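PDB 5ZHH: inositol-1-monophosphatase from Nostoc sp., which catalyses the hydrolysis of inositol monophosphates, probably releasing free myo-inositol and inorganic phosphate with the help of metal ions, as in other members of its family. Local coordinates for residues A[116-121]-A[125-130]; A[244-249]-A[255-260]; A[2-7]-A[108-113]; A[45-50]-A[86-91]. All coordinates share one frame; numbering follows the deposited sequence.

Contact 1: residues A[116-121]-A[125-130]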
loop_
_atom_site.group_PDB
_atom_site.type_symbol
_atom_site.label_atom_id
_atom_site.label_comp_id
_atom_site.label_asym_id
_atom_site.label_seq_id
_atom_site.Cartn_x
_atom_site.Cartn_y
_atom_site.Cartn_z
ATOM N N VAL A 116 -27.920 -1.005 -5.113
ATOM C CA VAL A 116 -26.743 -0.824 -4.269
ATOM C C VAL A 116 -25.685 -1.817 -4.713
ATOM O O VAL A 116 -25.982 -2.996 -4.928
ATOM C CB VAL A 116 -27.054 -1.024 -2.771
ATOM C CG1 VAL A 116 -25.792 -0.833 -1.940
ATOM C CG2 VAL A 116 -28.151 -0.077 -2.313
ATOM N N GLY A 117 -24.445 -1.350 -4.825
ATOM C CA GLY A 117 -23.381 -2.238 -5.244
ATOM C C GLY A 117 -22.043 -1.946 -4.601
ATOM O O GLY A 117 -21.614 -0.790 -4.529
ATOM N N VAL A 118 -21.385 -2.991 -4.112
ATOM C CA VAL A 118 -20.018 -2.899 -3.619
ATOM C C VAL A 118 -19.207 -4.021 -4.244
ATOM O O VAL A 118 -19.623 -5.185 -4.218
ATOM C CB VAL A 118 -19.937 -2.972 -2.080
ATOM C CG1 VAL A 118 -18.490 -2.899 -1.652
ATOM C CG2 VAL A 118 -20.728 -1.827 -1.443
ATOM N N ILE A 119 -18.055 -3.669 -4.810
ATOM C CA ILE A 119 -17.122 -4.626 -5.394
ATOM C C ILE A 119 -15.753 -4.336 -4.807
ATOM O O ILE A 119 -15.253 -3.209 -4.920
ATOM C CB ILE A 119 -17.095 -4.528 -6.929
ATOM C CG1 ILE A 119 -18.475 -4.876 -7.484
ATOM C CG2 ILE A 119 -16.027 -5.445 -7.523
ATOM C CD1 ILE A 119 -18.667 -4.481 -8.954
ATOM N N TYR A 120 -15.153 -5.334 -4.167
ATOM C CA TYR A 120 -13.892 -5.144 -3.463
ATOM C C TYR A 120 -12.866 -6.147 -3.965
ATOM O O TYR A 120 -13.054 -7.359 -3.822
ATOM C CB TYR A 120 -14.071 -5.280 -1.949
ATOM C CG TYR A 120 -12.790 -5.077 -1.178
ATOM C CD1 TYR A 120 -12.011 -3.945 -1.381
ATOM C CD2 TYR A 120 -12.351 -6.021 -0.254
ATOM C CE1 TYR A 120 -10.831 -3.750 -0.680
ATOM C CE2 TYR A 120 -11.165 -5.836 0.451
ATOM C CZ TYR A 120 -10.415 -4.700 0.227
ATOM O OH TYR A 120 -9.242 -4.505 0.910
ATOM N N ASP A 121 -11.796 -5.630 -4.559
ATOM C CA ASP A 121 -10.594 -6.353 -4.960
ATOM C C ASP A 121 -9.630 -6.309 -3.784
ATOM O O ASP A 121 -8.984 -5.280 -3.570
ATOM C CB ASP A 121 -9.982 -5.696 -6.205
ATOM C CG ASP A 121 -8.640 -6.304 -6.627
ATOM O OD1 ASP A 121 -8.066 -7.159 -5.914
ATOM O OD2 ASP A 121 -8.141 -5.887 -7.692
ATOM N N ASP A 125 -6.534 -3.884 -3.171
ATOM C CA ASP A 125 -7.232 -3.008 -2.239
ATOM C C ASP A 125 -7.965 -1.887 -2.981
ATOM O O ASP A 125 -7.739 -0.696 -2.759
ATOM C CB ASP A 125 -6.260 -2.450 -1.196
ATOM C CG ASP A 125 -6.973 -1.744 -0.071
ATOM O OD1 ASP A 125 -8.095 -2.167 0.273
ATOM O OD2 ASP A 125 -6.421 -0.763 0.462
ATOM N N GLU A 126 -8.847 -2.288 -3.891
ATOM C CA GLU A 126 -9.682 -1.347 -4.625
ATOM C C GLU A 126 -11.139 -1.598 -4.272
ATOM O O GLU A 126 -11.667 -2.684 -4.534
ATOM C CB GLU A 126 -9.450 -1.462 -6.136
ATOM C CG GLU A 126 -8.084 -0.946 -6.545
ATOM C CD GLU A 126 -7.950 -0.770 -8.039
ATOM O OE1 GLU A 126 -7.209 0.144 -8.457
ATOM O OE2 GLU A 126 -8.608 -1.519 -8.787
ATOM N N LEU A 127 -11.776 -0.591 -3.678
ATOM C CA LEU A 127 -13.132 -0.678 -3.153
ATOM C C LEU A 127 -14.040 0.174 -4.034
ATOM O O LEU A 127 -13.952 1.403 -4.012
ATOM C CB LEU A 127 -13.156 -0.204 -1.699
ATOM C CG LEU A 127 -14.514 -0.118 -1.016
ATOM C CD1 LEU A 127 -15.122 -1.506 -0.933
ATOM C CD2 LEU A 127 -14.365 0.507 0.391
ATOM N N PHE A 128 -14.895 -0.474 -4.822
ATOM C CA PHE A 128 -15.841 0.223 -5.685
ATOM C C PHE A 128 -17.203 0.249 -5.008
ATOM O O PHE A 128 -17.688 -0.785 -4.537
ATOM C CB PHE A 128 -15.941 -0.453 -7.057
ATOM C CG PHE A 128 -14.637 -0.471 -7.827
ATOM C CD1 PHE A 128 -13.720 -1.502 -7.645
ATOM C CD2 PHE A 128 -14.337 0.535 -8.730
ATOM C CE1 PHE A 128 -12.511 -1.520 -8.341
ATOM C CE2 PHE A 128 -13.141 0.515 -9.449
ATOM C CZ PHE A 128 -12.226 -0.508 -9.245
ATOM N N ARG A 129 -17.823 1.422 -4.963
ATOM C CA ARG A 129 -19.081 1.585 -4.248
ATOM C C ARG A 129 -20.021 2.465 -5.053
ATOM O O ARG A 129 -19.608 3.492 -5.600
ATOM C CB ARG A 129 -18.854 2.188 -2.851
ATOM C CG ARG A 129 -18.182 1.227 -1.873
ATOM C CD ARG A 129 -17.564 1.966 -0.694
ATOM N NE ARG A 129 -18.524 2.718 0.111
ATOM C CZ ARG A 129 -18.657 4.042 0.050
ATOM N NH1 ARG A 129 -17.903 4.735 -0.792
ATOM N NH2 ARG A 129 -19.531 4.672 0.826
ATOM N N GLY A 130 -21.283 2.055 -5.124
ATOM C CA GLY A 130 -22.287 2.837 -5.815
ATOM C C GLY A 130 -23.667 2.522 -5.295
ATOM O O GLY A 130 -23.943 1.403 -4.854
HETATM O O HOH W 1 -9.605 -3.813 -9.288
#

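Contact 2: residues A[244-249]-A[255-260]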
loop_
_atom_site.group_PDB
_atom_site.type_symbol
_atom_site.label_atom_id
_atom_site.label_comp_id
_atom_site.label_asym_id
_atom_site.label_seq_id
_atom_site.Cartn_x
_atom_site.Cartn_y
_atom_site.Cartn_z
ATOM N N ARG A 244 -26.997 -12.534 -20.489
ATOM C CA ARG A 244 -26.272 -11.681 -21.421
ATOM C C ARG A 244 -26.314 -10.243 -20.942
ATOM O O ARG A 244 -27.333 -9.782 -20.416
ATOM C CB ARG A 244 -26.834 -11.769 -22.846
ATOM C CG ARG A 244 -26.876 -13.183 -23.378
ATOM C CD ARG A 244 -27.488 -13.286 -24.766
ATOM N NE ARG A 244 -27.020 -14.510 -25.409
ATOM C CZ ARG A 244 -26.234 -14.554 -26.478
ATOM N NH1 ARG A 244 -25.838 -13.435 -27.066
ATOM N NH2 ARG A 244 -25.859 -15.729 -26.965
ATOM N N ILE A 245 -25.198 -9.542 -21.121
ATOM C CA ILE A 245 -25.070 -8.169 -20.649
ATOM C C ILE A 245 -24.199 -7.390 -21.627
ATOM O O ILE A 245 -23.204 -7.906 -22.148
ATOM C CB ILE A 245 -24.498 -8.127 -19.215
ATOM C CG1 ILE A 245 -24.379 -6.675 -18.739
ATOM C CG2 ILE A 245 -23.148 -8.848 -19.162
ATOM C CD1 ILE A 245 -24.132 -6.520 -17.236
ATOM N N LEU A 246 -24.601 -6.149 -21.897
ATOM C CA LEU A 246 -23.802 -5.186 -22.650
ATOM C C LEU A 246 -23.671 -3.938 -21.788
ATOM O O LEU A 246 -24.682 -3.318 -21.448
ATOM C CB LEU A 246 -24.456 -4.840 -23.990
ATOM C CG LEU A 246 -23.862 -3.653 -24.752
ATOM C CD1 LEU A 246 -22.405 -3.941 -25.103
ATOM C CD2 LEU A 246 -24.672 -3.367 -26.017
ATOM N N ALA A 247 -22.440 -3.577 -21.430
ATOM C CA ALA A 247 -22.203 -2.538 -20.428
ATOM C C ALA A 247 -21.085 -1.621 -20.899
ATOM O O ALA A 247 -19.952 -2.073 -21.086
ATOM C CB ALA A 247 -21.849 -3.168 -19.078
ATOM N N THR A 248 -21.394 -0.337 -21.102
ATOM C CA THR A 248 -20.442 0.578 -21.726
ATOM C C THR A 248 -20.469 1.931 -21.039
ATOM O O THR A 248 -21.291 2.195 -20.152
ATOM C CB THR A 248 -20.735 0.781 -23.219
ATOM O OG1 THR A 248 -21.893 1.611 -23.360
ATOM C CG2 THR A 248 -20.962 -0.553 -23.935
ATOM N N ASN A 249 -19.579 2.814 -21.503
ATOM C CA ASN A 249 -19.562 4.208 -21.075
ATOM C C ASN A 249 -20.756 5.000 -21.587
ATOM O O ASN A 249 -20.883 6.171 -21.224
ATOM C CB ASN A 249 -18.265 4.902 -21.522
ATOM C CG ASN A 249 -18.112 4.983 -23.046
ATOM O OD1 ASN A 249 -19.026 4.657 -23.807
ATOM N ND2 ASN A 249 -16.937 5.434 -23.493
ATOM N N ASN A 255 -22.701 1.888 -30.943
ATOM C CA ASN A 255 -21.736 1.333 -31.885
ATOM C C ASN A 255 -21.401 -0.108 -31.528
ATOM O O ASN A 255 -21.336 -0.976 -32.404
ATOM C CB ASN A 255 -20.465 2.179 -31.896
ATOM C CG ASN A 255 -20.721 3.631 -32.272
ATOM O OD1 ASN A 255 -20.255 4.539 -31.588
ATOM N ND2 ASN A 255 -21.448 3.855 -33.358
ATOM N N LEU A 256 -21.186 -0.382 -30.243
ATOM C CA LEU A 256 -20.885 -1.747 -29.829
ATOM C C LEU A 256 -22.094 -2.655 -30.021
ATOM O O LEU A 256 -21.952 -3.809 -30.440
ATOM C CB LEU A 256 -20.408 -1.752 -28.375
ATOM C CG LEU A 256 -19.958 -3.080 -27.764
ATOM C CD1 LEU A 256 -19.037 -3.839 -28.702
ATOM C CD2 LEU A 256 -19.256 -2.807 -26.432
ATOM N N SER A 257 -23.295 -2.149 -29.731
ATOM C CA SER A 257 -24.493 -2.952 -29.952
ATOM C C SER A 257 -24.628 -3.332 -31.427
ATOM O O SER A 257 -24.918 -4.490 -31.753
ATOM C CB SER A 257 -25.725 -2.186 -29.463
ATOM O OG SER A 257 -26.917 -2.903 -29.731
ATOM N N ARG A 258 -24.388 -2.377 -32.331
ATOM C CA ARG A 258 -24.442 -2.668 -33.763
ATOM C C ARG A 258 -23.444 -3.760 -34.141
ATOM O O ARG A 258 -23.779 -4.697 -34.875
ATOM C CB ARG A 258 -24.179 -1.399 -34.582
ATOM C CG ARG A 258 -24.059 -1.707 -36.087
ATOM C CD ARG A 258 -23.825 -0.471 -36.950
ATOM N NE ARG A 258 -22.453 0.031 -36.918
ATOM C CZ ARG A 258 -21.488 -0.379 -37.737
ATOM N NH1 ARG A 258 -21.727 -1.322 -38.640
ATOM N NH2 ARG A 258 -20.268 0.148 -37.632
ATOM N N ALA A 259 -22.209 -3.657 -33.643
ATOM C CA ALA A 259 -21.209 -4.681 -33.934
ATOM C C ALA A 259 -21.664 -6.051 -33.442
ATOM O O ALA A 259 -21.487 -7.060 -34.136
ATOM C CB ALA A 259 -19.868 -4.300 -33.313
ATOM N N LEU A 260 -22.278 -6.099 -32.258
ATOM C CA LEU A 260 -22.790 -7.361 -31.726
ATOM C C LEU A 260 -23.947 -7.905 -32.567
ATOM O O LEU A 260 -24.153 -9.124 -32.620
ATOM C CB LEU A 260 -23.197 -7.178 -30.261
ATOM C CG LEU A 260 -22.005 -6.943 -29.327
ATOM C CD1 LEU A 260 -22.448 -6.581 -27.901
ATOM C CD2 LEU A 260 -21.076 -8.155 -29.310
#

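Contact 3: residues A[2-7]-A[108-113]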
loop_
_atom_site.group_PDB
_atom_site.type_symbol
_atom_site.label_atom_id
_atom_site.label_comp_id
_atom_site.label_asym_id
_atom_site.label_seq_id
_atom_site.Cartn_x
_atom_site.Cartn_y
_atom_site.Cartn_z
ATOM N N THR A 2 -29.423 8.015 2.094
ATOM C CA THR A 2 -29.869 7.764 3.458
ATOM C C THR A 2 -30.480 6.366 3.575
ATOM O O THR A 2 -29.913 5.494 4.245
ATOM C CB THR A 2 -30.852 8.828 3.966
ATOM O OG1 THR A 2 -30.152 10.073 4.118
ATOM C CG2 THR A 2 -31.463 8.394 5.303
ATOM N N ASN A 3 -31.657 6.153 2.989
ATOM C CA ASN A 3 -32.198 4.799 2.982
ATOM C C ASN A 3 -31.235 3.865 2.260
ATOM O O ASN A 3 -30.788 2.858 2.821
ATOM C CB ASN A 3 -33.572 4.800 2.302
ATOM C CG ASN A 3 -34.435 3.609 2.688
ATOM O OD1 ASN A 3 -33.931 2.603 3.191
ATOM N ND2 ASN A 3 -35.734 3.706 2.425
ATOM N N LEU A 4 -30.825 4.245 1.047
ATOM C CA LEU A 4 -29.850 3.463 0.296
ATOM C C LEU A 4 -28.463 3.569 0.915
ATOM O O LEU A 4 -27.657 2.638 0.802
ATOM C CB LEU A 4 -29.833 3.899 -1.167
ATOM C CG LEU A 4 -31.135 3.536 -1.885
ATOM C CD1 LEU A 4 -31.116 3.997 -3.338
ATOM C CD2 LEU A 4 -31.394 2.042 -1.782
ATOM N N GLN A 5 -28.159 4.713 1.536
ATOM C CA GLN A 5 -26.864 4.890 2.187
ATOM C C GLN A 5 -26.675 3.888 3.319
ATOM O O GLN A 5 -25.572 3.372 3.524
ATOM C CB GLN A 5 -26.739 6.321 2.708
ATOM C CG GLN A 5 -25.383 6.648 3.302
ATOM C CD GLN A 5 -24.314 6.778 2.236
ATOM O OE1 GLN A 5 -24.431 7.601 1.328
ATOM N NE2 GLN A 5 -23.261 5.971 2.344
ATOM N N THR A 6 -27.743 3.598 4.064
ATOM C CA THR A 6 -27.659 2.584 5.112
ATOM C C THR A 6 -27.334 1.215 4.523
ATOM O O THR A 6 -26.482 0.490 5.052
ATOM C CB THR A 6 -28.974 2.544 5.894
ATOM O OG1 THR A 6 -29.130 3.771 6.609
ATOM C CG2 THR A 6 -28.993 1.381 6.884
ATOM N N PHE A 7 -27.989 0.856 3.411
ATOM C CA PHE A 7 -27.669 -0.396 2.737
ATOM C C PHE A 7 -26.228 -0.405 2.258
ATOM O O PHE A 7 -25.518 -1.405 2.412
ATOM C CB PHE A 7 -28.606 -0.609 1.545
ATOM C CG PHE A 7 -30.047 -0.730 1.920
ATOM C CD1 PHE A 7 -30.413 -1.299 3.122
ATOM C CD2 PHE A 7 -31.037 -0.269 1.070
ATOM C CE1 PHE A 7 -31.750 -1.413 3.473
ATOM C CE2 PHE A 7 -32.374 -0.382 1.412
ATOM C CZ PHE A 7 -32.731 -0.952 2.616
ATOM N N LEU A 108 -27.532 -5.274 -4.223
ATOM C CA LEU A 108 -28.886 -5.326 -3.693
ATOM C C LEU A 108 -29.857 -5.008 -4.816
ATOM O O LEU A 108 -29.747 -3.954 -5.455
ATOM C CB LEU A 108 -29.075 -4.355 -2.523
ATOM C CG LEU A 108 -30.532 -4.233 -2.052
ATOM C CD1 LEU A 108 -31.041 -5.575 -1.534
ATOM C CD2 LEU A 108 -30.682 -3.156 -0.973
ATOM N N LEU A 109 -30.800 -5.921 -5.045
ATOM C CA LEU A 109 -31.926 -5.712 -5.943
ATOM C C LEU A 109 -33.124 -5.238 -5.128
ATOM O O LEU A 109 -33.503 -5.878 -4.139
ATOM C CB LEU A 109 -32.289 -7.001 -6.692
ATOM C CG LEU A 109 -31.255 -7.655 -7.610
ATOM C CD1 LEU A 109 -31.578 -9.131 -7.797
ATOM C CD2 LEU A 109 -31.214 -6.950 -8.967
ATOM N N ILE A 110 -33.700 -4.111 -5.526
ATOM C CA ILE A 110 -34.934 -3.611 -4.936
ATOM C C ILE A 110 -36.023 -3.756 -5.992
ATOM O O ILE A 110 -35.968 -3.113 -7.051
ATOM C CB ILE A 110 -34.796 -2.168 -4.441
ATOM C CG1 ILE A 110 -33.681 -2.101 -3.392
ATOM C CG2 ILE A 110 -36.121 -1.672 -3.871
ATOM C CD1 ILE A 110 -33.420 -0.716 -2.834
ATOM N N ASN A 111 -36.991 -4.632 -5.716
ATOM C CA ASN A 111 -38.023 -4.995 -6.682
ATOM C C ASN A 111 -37.385 -5.451 -7.993
ATOM O O ASN A 111 -37.839 -5.110 -9.087
ATOM C CB ASN A 111 -38.995 -3.834 -6.902
ATOM C CG ASN A 111 -39.754 -3.459 -5.634
ATOM O OD1 ASN A 111 -40.212 -4.325 -4.887
ATOM N ND2 ASN A 111 -39.854 -2.162 -5.369
ATOM N N GLY A 112 -36.319 -6.244 -7.871
ATOM C CA GLY A 112 -35.625 -6.811 -9.010
ATOM C C GLY A 112 -34.727 -5.878 -9.787
ATOM O O GLY A 112 -34.269 -6.245 -10.872
ATOM N N VAL A 113 -34.444 -4.676 -9.263
ATOM C CA VAL A 113 -33.645 -3.676 -9.953
ATOM C C VAL A 113 -32.386 -3.426 -9.146
ATOM O O VAL A 113 -32.465 -3.184 -7.941
ATOM C CB VAL A 113 -34.417 -2.351 -10.155
ATOM C CG1 VAL A 113 -33.551 -1.351 -10.915
ATOM C CG2 VAL A 113 -35.722 -2.612 -10.898
#

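Contact 4: residues A[45-50]-A[86-91]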
loop_
_atom_site.group_PDB
_atom_site.type_symbol
_atom_site.label_atom_id
_atom_site.label_comp_id
_atom_site.label_asym_id
_atom_site.label_seq_id
_atom_site.Cartn_x
_atom_site.Cartn_y
_atom_site.Cartn_z
ATOM N N ALA A 45 -12.412 -23.660 0.729
ATOM C CA ALA A 45 -12.649 -23.090 2.049
ATOM C C ALA A 45 -12.685 -21.568 1.994
ATOM O O ALA A 45 -13.544 -20.945 2.626
ATOM C CB ALA A 45 -11.581 -23.573 3.032
ATOM N N ALA A 46 -11.769 -20.953 1.241
ATOM C CA ALA A 46 -11.724 -19.494 1.161
ATOM C C ALA A 46 -13.038 -18.935 0.636
ATOM O O ALA A 46 -13.600 -17.988 1.203
ATOM C CB ALA A 46 -10.566 -19.055 0.267
ATOM N N ASP A 47 -13.546 -19.527 -0.446
ATOM C CA ASP A 47 -14.828 -19.121 -1.007
ATOM C C ASP A 47 -15.962 -19.303 -0.001
ATOM O O ASP A 47 -16.848 -18.447 0.123
ATOM C CB ASP A 47 -15.081 -19.931 -2.278
ATOM C CG ASP A 47 -16.509 -19.842 -2.758
ATOM O OD1 ASP A 47 -17.363 -20.613 -2.236
ATOM O OD2 ASP A 47 -16.793 -18.991 -3.635
ATOM N N LYS A 48 -15.963 -20.425 0.713
ATOM C CA LYS A 48 -17.003 -20.676 1.697
ATOM C C LYS A 48 -16.834 -19.784 2.926
ATOM O O LYS A 48 -17.823 -19.304 3.487
ATOM C CB LYS A 48 -16.994 -22.157 2.076
ATOM C CG LYS A 48 -17.966 -22.528 3.172
ATOM C CD LYS A 48 -18.221 -24.025 3.204
ATOM C CE LYS A 48 -19.709 -24.312 3.337
ATOM N NZ LYS A 48 -20.477 -23.686 2.216
ATOM N N ALA A 49 -15.592 -19.534 3.345
ATOM C CA ALA A 49 -15.364 -18.675 4.503
ATOM C C ALA A 49 -15.783 -17.240 4.209
ATOM O O ALA A 49 -16.307 -16.543 5.087
ATOM C CB ALA A 49 -13.896 -18.733 4.922
ATOM N N SER A 50 -15.552 -16.780 2.980
ATOM C CA SER A 50 -15.979 -15.438 2.599
ATOM C C SER A 50 -17.497 -15.320 2.636
ATOM O O SER A 50 -18.038 -14.349 3.176
ATOM C CB SER A 50 -15.447 -15.103 1.204
ATOM O OG SER A 50 -16.002 -13.891 0.715
ATOM N N ILE A 86 -25.114 -12.022 -4.043
ATOM C CA ILE A 86 -23.804 -12.105 -3.396
ATOM C C ILE A 86 -22.902 -13.035 -4.198
ATOM O O ILE A 86 -23.260 -14.194 -4.432
ATOM C CB ILE A 86 -23.929 -12.637 -1.959
ATOM C CG1 ILE A 86 -24.770 -11.709 -1.093
ATOM C CG2 ILE A 86 -22.555 -12.840 -1.353
ATOM C CD1 ILE A 86 -24.465 -10.281 -1.291
ATOM N N ASP A 87 -21.718 -12.550 -4.580
ATOM C CA ASP A 87 -20.644 -13.454 -4.986
ATOM C C ASP A 87 -19.509 -13.339 -3.980
ATOM O O ASP A 87 -18.800 -12.317 -3.968
ATOM C CB ASP A 87 -20.130 -13.168 -6.398
ATOM C CG ASP A 87 -19.301 -14.328 -6.961
ATOM O OD1 ASP A 87 -18.789 -15.148 -6.166
ATOM O OD2 ASP A 87 -19.156 -14.428 -8.193
ATOM N N PRO A 88 -19.295 -14.342 -3.123
ATOM C CA PRO A 88 -18.222 -14.235 -2.125
ATOM C C PRO A 88 -16.832 -14.298 -2.732
ATOM O O PRO A 88 -15.861 -13.951 -2.049
ATOM C CB PRO A 88 -18.476 -15.435 -1.204
ATOM C CG PRO A 88 -19.183 -16.432 -2.088
ATOM C CD PRO A 88 -20.040 -15.610 -3.019
ATOM N N LEU A 89 -16.707 -14.753 -3.980
ATOM C CA LEU A 89 -15.402 -14.838 -4.637
ATOM C C LEU A 89 -15.666 -14.941 -6.144
ATOM O O LEU A 89 -15.804 -16.038 -6.684
ATOM C CB LEU A 89 -14.592 -16.011 -4.119
ATOM C CG LEU A 89 -13.222 -16.336 -4.721
ATOM C CD1 LEU A 89 -12.420 -15.087 -4.981
ATOM C CD2 LEU A 89 -12.459 -17.274 -3.781
ATOM N N ASP A 90 -15.742 -13.786 -6.800
ATOM C CA ASP A 90 -15.819 -13.754 -8.256
ATOM C C ASP A 90 -14.408 -13.853 -8.816
ATOM O O ASP A 90 -13.497 -13.180 -8.327
ATOM C CB ASP A 90 -16.491 -12.471 -8.743
ATOM C CG ASP A 90 -16.685 -12.456 -10.247
ATOM O OD1 ASP A 90 -17.093 -13.499 -10.809
ATOM O OD2 ASP A 90 -16.393 -11.412 -10.871
ATOM N N GLY A 91 -14.218 -14.712 -9.811
ATOM C CA GLY A 91 -12.892 -14.957 -10.344
ATOM C C GLY A 91 -12.241 -16.162 -9.693
ATOM O O GLY A 91 -11.074 -16.107 -9.299
#

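Contact 1: residues A[116-121]-A[125-130]
Asp125 and Glu126 both stand across from Asp121, making a G1 beta bulge at the closed end of the antiparallel hairpin formed by strands 113-121 and 126-131. Asp125 has positive backbone angles, and from the bulge its carboxylate comes back to the tyrosine of the partner strand: Tyr120 OH donates to Asp125 OD1 at 2.7 Å. With CG anti to the backbone N (chi1 -179°), the Tyr120 ring turns its CD1/CE1 edge to the bulged strand. OD1 sits at the ring edge, in its plane, whereas the carboxylate is turned 88° from the ring, and the hydroxyl meets OD1 on the anti side, 30° out of the carboxylate plane. A phenylalanine in place of Tyr120 would probably keep the packing on Leu127 but leave the Asp125 carboxylate without this donor and freer to turn. On the other face, water 1 donates to both Asp121 OD2, at 3.0 Å, and Glu126 OE2, at 2.6 Å, bridging two acids whose stronger partners are His124 and Arg202. Beyond the bulge the ladder is regular. Ile119 and Phe128 form a hydrogen-bonded pair, with Phe128 N reaching Ile119 O at 2.8 Å, and Gly117 pairs with Gly130 in the same way. Beside Tyr120, on its face of the sheet and next to helix 3-25, Val118 CG1 rests 3.7 Å from Leu127 CD1.

Contact 2: residues A[244-249]-A[255-260]
Leu246 reaches from its strand to the helix with both methyls. Its CG is anti to the backbone N (chi1 169°), and the two branches part over the helix surface: CD1 goes to Leu256 and Leu260, CD2 to Ser257. Leu246 CD1 lies 3.6 Å from Leu256 CD2, the two side chains lying alongside and pointing opposite ways, and the same Leu246 CD1 is 3.8 Å from Leu260 CD1. Leu246 CD2 rests 3.8 Å from Ser257 CB, a purely apolar touch, because Ser257 OG is turned to Tyr233 O and Ser235 OG. Ala247 points the other way, to Leu223 of helix 213-225. Strand 245-248 thus runs inside a layered alpha/beta fold, its mixed five-stranded sheet packed by that helix on one face and by helix 253-261 on the other. The chain doubles back between strand and helix, whose short axes run at 149° and approach to 9.8 Å. Leu256 and Leu260 also reach Leu178 of helix 172-181 on this side. Thr248 comes next. With chi1 at 74°, Thr248 OG1 is hydrogen-bonded to His253 ND1 at the start of the helix, while Thr248 CG2 lies alongside Leu256, 3.8 Å from Leu256 CD2.

Contact 3: residues A[2-7]-A[108-113]
Phe7 CG, anti to its carbonyl carbon (chi1 -62°), and Leu108 CG, anti to the backbone N (chi1 172°), turn the phenyl ring and the methyl Leu108 CD2 toward each other. That methyl is set obliquely to the ring, with Leu108 CD2 3.6 Å from Phe7 CD2, and it also touches CG and CE2 of the ring. Two residues along the strand, Ile110 extends its CG1 branch straight out, and Ile110 CD1 comes 3.6 Å from Leu4 CD2 while staying at a looser 4.4 Å from Phe7 CE2. Leu4 and Phe7, one turn apart on helix 3-25, thus face two alternate residues of strand 103-110, and no polar atom joins the segments. One face of the Phe7 ring carries Asn3 O, 3.6 Å above the plane and offset toward the rim. Around the ring, Phe62 packs edge-to-face and the rings of Tyr82 and His65 also meet it. On another side of the helix, Thr6 OG1 hydrogen-bonds Arg60 of a neighbouring subunit. The strand ends at Ile110, itself part of the contact: Ile110 and Val113 pair through two backbone hydrogen bonds round a type I' turn with Asn111 and Gly112 at its corners, the classic two-residue beta hairpin. Helix against hairpin in this way, with apolar side chains between them, is the helix-on-sheet packing of the alpha-beta-alpha-beta-alpha layered fold of the inositol monophosphatase family.

Contact 4: residues A[45-50]-A[86-91]
The chain turns a corner at Pro88 and Leu89, and helix 44-61 lies against the bend, with Ser50 CA 5.4 Å from Pro88 CA. The corner belongs to the Asp-Pro-Leu-Asp-Gly signature of the inositol monophosphatase family, whose aspartates bind magnesium in relatives; here the carboxylates of Asp87 and Asp90 lie close to that of Asp215, consistent with such a site. Ser50, its hydroxyl swung anti to the backbone N (chi1 171°), gives OG to Pro88 O at 2.8 Å. The bond arrives well off to the side of the carbonyl, at a C=O...OG angle of 121°. With an alanine in place of Ser50, Pro88 O would probably lose this donor, and the corner would be tied less firmly to the helix. Asp47, one helical turn earlier, lies across the bend: its OD2 is 3.8 Å from Pro88 CG and 3.7 Å from Leu89 CB, while Leu89 CD2 packs on Asp47 CB. Leu89 also touches Tyr95 of helix 92-97, for which Gly91 is the N-cap residue. Within the bend Asp87 forms an Asx turn: Leu89 N reaches Asp87 OD1 at 3.0 Å, coming from above the carboxylate plane.

How the contacts relate
Contacts 1, 3 and 4 share the large mixed sheet, while contact 2 belongs to the second, five-stranded one. Contacts 1 and 3 touch directly, their centres 15 Å apart: neighbouring strands join through a probable hydrogen bond between Val116 O and Leu108 N at 2.8 Å, and Val116 CG2 packs 3.9 Å from Leu4 CD2. Contact 4 carries the signature aspartates of the presumed metal site. Its centre is also 15 Å from that of contact 1 but 22 Å from contact 3, inside whose chain loop it is nested. Contact 2 lies farthest from it, 29 Å between centres, across the chain's centre. Contacts 1 and 3 both reach a second subunit, and contact 1 a third as well; contacts 2 and 4 touch no other chain.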